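Local coordinates for protein carbohydrate binding module E1 (Uncultured bacterium, PDB 5KLE) that binds cellulose-type glucan chains such as cellopentaose as a non-catalytic carbohydrate-binding module, probably holding partner enzymes near their substrate, at residues Ser7-Lys19 with Ala25-Ser37. Numbering follows the deposited sequence.
Sequences SCGSGNFNKTAAK and AVAGDCIKYNKSS
Ala17 CB packs against Ile31 CG2 at 3.7 Å and also meets the Tyr33 ring at CD1. Phe23 and Phe94 cover Ala17 and Ile31 from the facing sheet. Ala17 O and Lys19 N lie at the edge of the Tyr33 ring, whose OH is hydrogen-bonded to Asn96 OD1. A disulfide joins Cys8 SG to Cys30 SG, and Phe13 CB rests on Cys30 SG. Lys32 CB lies over one face of the Phe13 ring, a CH-pi contact 4.2 Å from the centroid. This is the edge of a beta-sandwich: short strand 15-16 pairs in parallel with strand 30-35 in one of its two sheets. Lys32 N donates to Lys15 O, and Ala17 N to Lys32 O. Asn14 extends the join: its N bonds to Cys30 O, while OD1 receives Cys30 N at 2.9 Å. With CG between its own N and carbonyl carbon (chi1 69°), Asn14 also sends ND2 to Asp29 OD1, above the carboxylate plane. The extended Lys15 chain brings NZ to 2.8 Å from Asp29 OD2, a salt bridge on the syn side but tilted out of plane; NZ also donates to Ser24 O. Val26 N reaches OD2 from the opposite face. Replacing Asp29 with an alanine is likely to leave the Lys15 ammonium without its counter-charge, and Asn14 ND2 and Val26 N without this acceptor.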
loop_
_atom_site.group_PDB
_atom_site.type_symbol
_atom_site.label_atom_id
_atom_site.label_comp_id
_atom_site.label_asym_id
_atom_site.label_seq_id
_atom_site.Cartn_x
_atom_site.Cartn_y
_atom_site.Cartn_z
ATOM N N SER A 7 -8.653 11.843 -2.323
ATOM C CA SER A 7 -9.011 10.536 -2.835
ATOM C C SER A 7 -7.797 9.912 -3.530
ATOM O O SER A 7 -6.866 10.602 -3.959
ATOM C CB SER A 7 -10.164 10.663 -3.845
ATOM O OG SER A 7 -9.692 11.210 -5.070
ATOM N N CYS A 8 -7.835 8.587 -3.655
ATOM C CA CYS A 8 -6.786 7.808 -4.296
ATOM C C CYS A 8 -7.437 6.846 -5.268
ATOM O O CYS A 8 -8.349 6.094 -4.892
ATOM C CB CYS A 8 -5.993 7.049 -3.214
ATOM S SG CYS A 8 -4.802 5.811 -3.826
ATOM N N GLY A 9 -6.982 6.875 -6.516
ATOM C CA GLY A 9 -7.554 5.977 -7.504
ATOM C C GLY A 9 -6.867 6.113 -8.838
ATOM O O GLY A 9 -5.807 6.738 -8.955
ATOM N N SER A 10 -7.501 5.517 -9.856
ATOM C CA SER A 10 -6.833 5.442 -11.154
ATOM C C SER A 10 -6.583 6.799 -11.797
ATOM O O SER A 10 -5.814 6.854 -12.764
ATOM C CB SER A 10 -7.607 4.556 -12.123
ATOM O OG SER A 10 -8.888 5.146 -12.460
ATOM N N GLY A 11 -7.222 7.875 -11.338
ATOM C CA GLY A 11 -6.964 9.178 -11.938
ATOM C C GLY A 11 -5.921 10.044 -11.220
ATOM O O GLY A 11 -5.632 11.143 -11.712
ATOM N N ASN A 12 -5.355 9.601 -10.079
ATOM C CA ASN A 12 -4.450 10.486 -9.355
ATOM C C ASN A 12 -3.375 9.739 -8.557
ATOM O O ASN A 12 -2.834 10.306 -7.586
ATOM C CB ASN A 12 -5.261 11.490 -8.491
ATOM C CG ASN A 12 -6.083 10.815 -7.410
ATOM O OD1 ASN A 12 -5.911 9.632 -7.124
ATOM N ND2 ASN A 12 -6.948 11.599 -6.760
ATOM N N PHE A 13 -3.048 8.506 -8.927
ATOM C CA PHE A 13 -1.970 7.787 -8.255
ATOM C C PHE A 13 -0.629 8.425 -8.617
ATOM O O PHE A 13 -0.397 8.844 -9.767
ATOM C CB PHE A 13 -1.993 6.289 -8.623
ATOM C CG PHE A 13 -1.738 5.990 -10.081
ATOM C CD1 PHE A 13 -2.790 6.032 -11.013
ATOM C CD2 PHE A 13 -0.464 5.675 -10.529
ATOM C CE1 PHE A 13 -2.566 5.726 -12.357
ATOM C CE2 PHE A 13 -0.225 5.395 -11.870
ATOM C CZ PHE A 13 -1.265 5.419 -12.783
ATOM N N ASN A 14 0.253 8.541 -7.624
ATOM C CA ASN A 14 1.529 9.204 -7.837
ATOM C C ASN A 14 2.727 8.270 -7.864
ATOM O O ASN A 14 3.828 8.727 -8.215
ATOM C CB ASN A 14 1.749 10.340 -6.806
ATOM C CG ASN A 14 1.977 9.834 -5.387
ATOM O OD1 ASN A 14 1.471 8.769 -4.987
ATOM N ND2 ASN A 14 2.727 10.613 -4.607
ATOM N N LYS A 15 2.534 6.986 -7.575
ATOM C CA LYS A 15 3.596 5.987 -7.637
ATOM C C LYS A 15 3.006 4.664 -8.102
ATOM O O LYS A 15 1.820 4.397 -7.882
ATOM C CB LYS A 15 4.256 5.807 -6.263
ATOM C CG LYS A 15 5.016 7.072 -5.770
ATOM C CD LYS A 15 5.594 6.894 -4.368
ATOM C CE LYS A 15 6.446 8.122 -4.033
ATOM N NZ LYS A 15 6.923 8.139 -2.582
ATOM N N THR A 16 3.843 3.816 -8.702
ATOM C CA THR A 16 3.448 2.467 -9.116
ATOM C C THR A 16 4.400 1.449 -8.496
ATOM O O THR A 16 5.621 1.535 -8.699
ATOM C CB THR A 16 3.447 2.344 -10.643
ATOM O OG1 THR A 16 2.513 3.277 -11.225
ATOM C CG2 THR A 16 3.051 0.933 -11.067
ATOM N N ALA A 17 3.840 0.477 -7.754
ATOM C CA ALA A 17 4.675 -0.551 -7.114
ATOM C C ALA A 17 4.837 -1.730 -8.053
ATOM O O ALA A 17 3.888 -2.153 -8.724
ATOM C CB ALA A 17 4.009 -1.035 -5.823
ATOM N N ALA A 18 6.049 -2.297 -8.066
ATOM C CA ALA A 18 6.313 -3.569 -8.735
ATOM C C ALA A 18 6.399 -4.689 -7.710
ATOM O O ALA A 18 6.907 -4.482 -6.599
ATOM C CB ALA A 18 7.611 -3.509 -9.537
ATOM N N LYS A 19 5.886 -5.869 -8.085
ATOM C CA LYS A 19 5.820 -7.017 -7.174
ATOM C C LYS A 19 7.177 -7.292 -6.546
ATOM O O LYS A 19 8.162 -7.557 -7.255
ATOM C CB LYS A 19 5.332 -8.258 -7.946
ATOM C CG LYS A 19 5.189 -9.513 -7.110
ATOM C CD LYS A 19 4.642 -10.618 -8.015
ATOM C CE LYS A 19 4.304 -11.918 -7.267
ATOM N NZ LYS A 19 5.476 -12.495 -6.555
ATOM N N ALA A 25 8.284 5.439 0.542
ATOM C CA ALA A 25 6.871 5.802 0.642
ATOM C C ALA A 25 6.670 6.823 1.744
ATOM O O ALA A 25 7.432 6.854 2.728
ATOM C CB ALA A 25 6.044 4.565 0.964
ATOM N N VAL A 26 5.624 7.651 1.595
ATOM C CA VAL A 26 5.291 8.652 2.604
ATOM C C VAL A 26 3.782 8.755 2.760
ATOM O O VAL A 26 3.013 8.452 1.837
ATOM C CB VAL A 26 5.821 10.089 2.330
ATOM C CG1 VAL A 26 7.333 10.200 2.463
ATOM C CG2 VAL A 26 5.413 10.509 1.015
ATOM N N ALA A 27 3.360 9.194 3.944
ATOM C CA ALA A 27 1.941 9.468 4.177
ATOM C C ALA A 27 1.381 10.386 3.094
ATOM O O ALA A 27 1.983 11.429 2.763
ATOM C CB ALA A 27 1.761 10.112 5.554
ATOM N N GLY A 28 0.185 10.027 2.584
ATOM C CA GLY A 28 -0.467 10.761 1.508
ATOM C C GLY A 28 -0.251 10.169 0.128
ATOM O O GLY A 28 -1.003 10.512 -0.800
ATOM N N ASP A 29 0.748 9.303 -0.033
ATOM C CA ASP A 29 0.970 8.691 -1.343
ATOM C C ASP A 29 -0.232 7.836 -1.742
ATOM O O ASP A 29 -0.979 7.349 -0.892
ATOM C CB ASP A 29 2.210 7.774 -1.300
ATOM C CG ASP A 29 3.542 8.519 -1.425
ATOM O OD1 ASP A 29 3.584 9.701 -1.850
ATOM O OD2 ASP A 29 4.566 7.871 -1.097
ATOM N N CYS A 30 -0.418 7.669 -3.059
ATOM C CA CYS A 30 -1.471 6.853 -3.659
ATOM C C CYS A 30 -0.792 5.920 -4.656
ATOM O O CYS A 30 -0.326 6.378 -5.713
ATOM C CB CYS A 30 -2.475 7.766 -4.364
ATOM S SG CYS A 30 -3.758 6.819 -5.263
ATOM N N ILE A 31 -0.690 4.633 -4.298
ATOM C CA ILE A 31 0.155 3.669 -5.001
ATOM C C ILE A 31 -0.736 2.782 -5.869
ATOM O O ILE A 31 -1.687 2.158 -5.360
ATOM C CB ILE A 31 0.900 2.766 -3.998
ATOM C CG1 ILE A 31 1.533 3.573 -2.864
ATOM C CG2 ILE A 31 1.932 1.853 -4.755
ATOM C CD1 ILE A 31 2.500 4.497 -3.335
ATOM N N LYS A 32 -0.388 2.624 -7.150
ATOM C CA LYS A 32 -1.023 1.628 -8.005
ATOM C C LYS A 32 -0.246 0.320 -7.867
ATOM O O LYS A 32 0.988 0.317 -7.946
ATOM C CB LYS A 32 -0.966 2.073 -9.467
ATOM C CG LYS A 32 -1.623 1.091 -10.446
ATOM C CD LYS A 32 -1.436 1.528 -11.907
ATOM C CE LYS A 32 -2.099 0.561 -12.864
ATOM N NZ LYS A 32 -2.096 1.175 -14.244
ATOM N N TYR A 33 -0.967 -0.789 -7.687
ATOM C CA TYR A 33 -0.333 -2.110 -7.662
ATOM C C TYR A 33 -1.267 -3.106 -8.327
ATOM O O TYR A 33 -2.421 -3.245 -7.898
ATOM C CB TYR A 33 -0.059 -2.572 -6.220
ATOM C CG TYR A 33 0.595 -3.933 -6.148
ATOM C CD1 TYR A 33 1.867 -4.133 -6.671
ATOM C CD2 TYR A 33 -0.068 -5.043 -5.591
ATOM C CE1 TYR A 33 2.462 -5.392 -6.644
ATOM C CE2 TYR A 33 0.538 -6.326 -5.546
ATOM C CZ TYR A 33 1.801 -6.486 -6.093
ATOM O OH TYR A 33 2.459 -7.705 -6.071
ATOM N N ASN A 34 -0.758 -3.850 -9.318
ATOM C CA ASN A 34 -1.543 -4.912 -9.935
ATOM C C ASN A 34 -1.273 -6.243 -9.224
ATOM O O ASN A 34 -0.133 -6.716 -9.209
ATOM C CB ASN A 34 -1.240 -5.019 -11.433
ATOM C CG ASN A 34 -2.092 -6.060 -12.108
ATOM O OD1 ASN A 34 -1.757 -7.251 -12.097
ATOM N ND2 ASN A 34 -3.207 -5.629 -12.705
ATOM N N LYS A 35 -2.329 -6.838 -8.632
ATOM C CA LYS A 35 -2.277 -8.175 -8.017
ATOM C C LYS A 35 -2.854 -9.196 -8.982
ATOM O O LYS A 35 -4.062 -9.198 -9.267
ATOM C CB LYS A 35 -3.030 -8.210 -6.683
ATOM C CG LYS A 35 -3.085 -9.639 -6.138
ATOM C CD LYS A 35 -3.389 -9.722 -4.649
ATOM C CE LYS A 35 -4.854 -9.399 -4.319
ATOM N NZ LYS A 35 -5.787 -10.551 -4.598
ATOM N N SER A 36 -1.987 -10.062 -9.496
ATOM C CA SER A 36 -2.406 -11.013 -10.518
ATOM C C SER A 36 -3.213 -12.176 -9.938
ATOM O O SER A 36 -4.099 -12.705 -10.619
ATOM C CB SER A 36 -1.177 -11.500 -11.295
ATOM O OG SER A 36 -0.282 -12.142 -10.421
ATOM N N SER A 37 -2.953 -12.562 -8.688
ATOM C CA SER A 37 -3.553 -13.743 -8.079
ATOM C C SER A 37 -3.185 -13.751 -6.601
ATOM O O SER A 37 -2.375 -12.952 -6.137
ATOM C CB SER A 37 -3.072 -15.048 -8.739
ATOM O OG SER A 37 -1.710 -15.297 -8.430
HETATM O O HOH W 1 1.884 -3.141 -10.335
#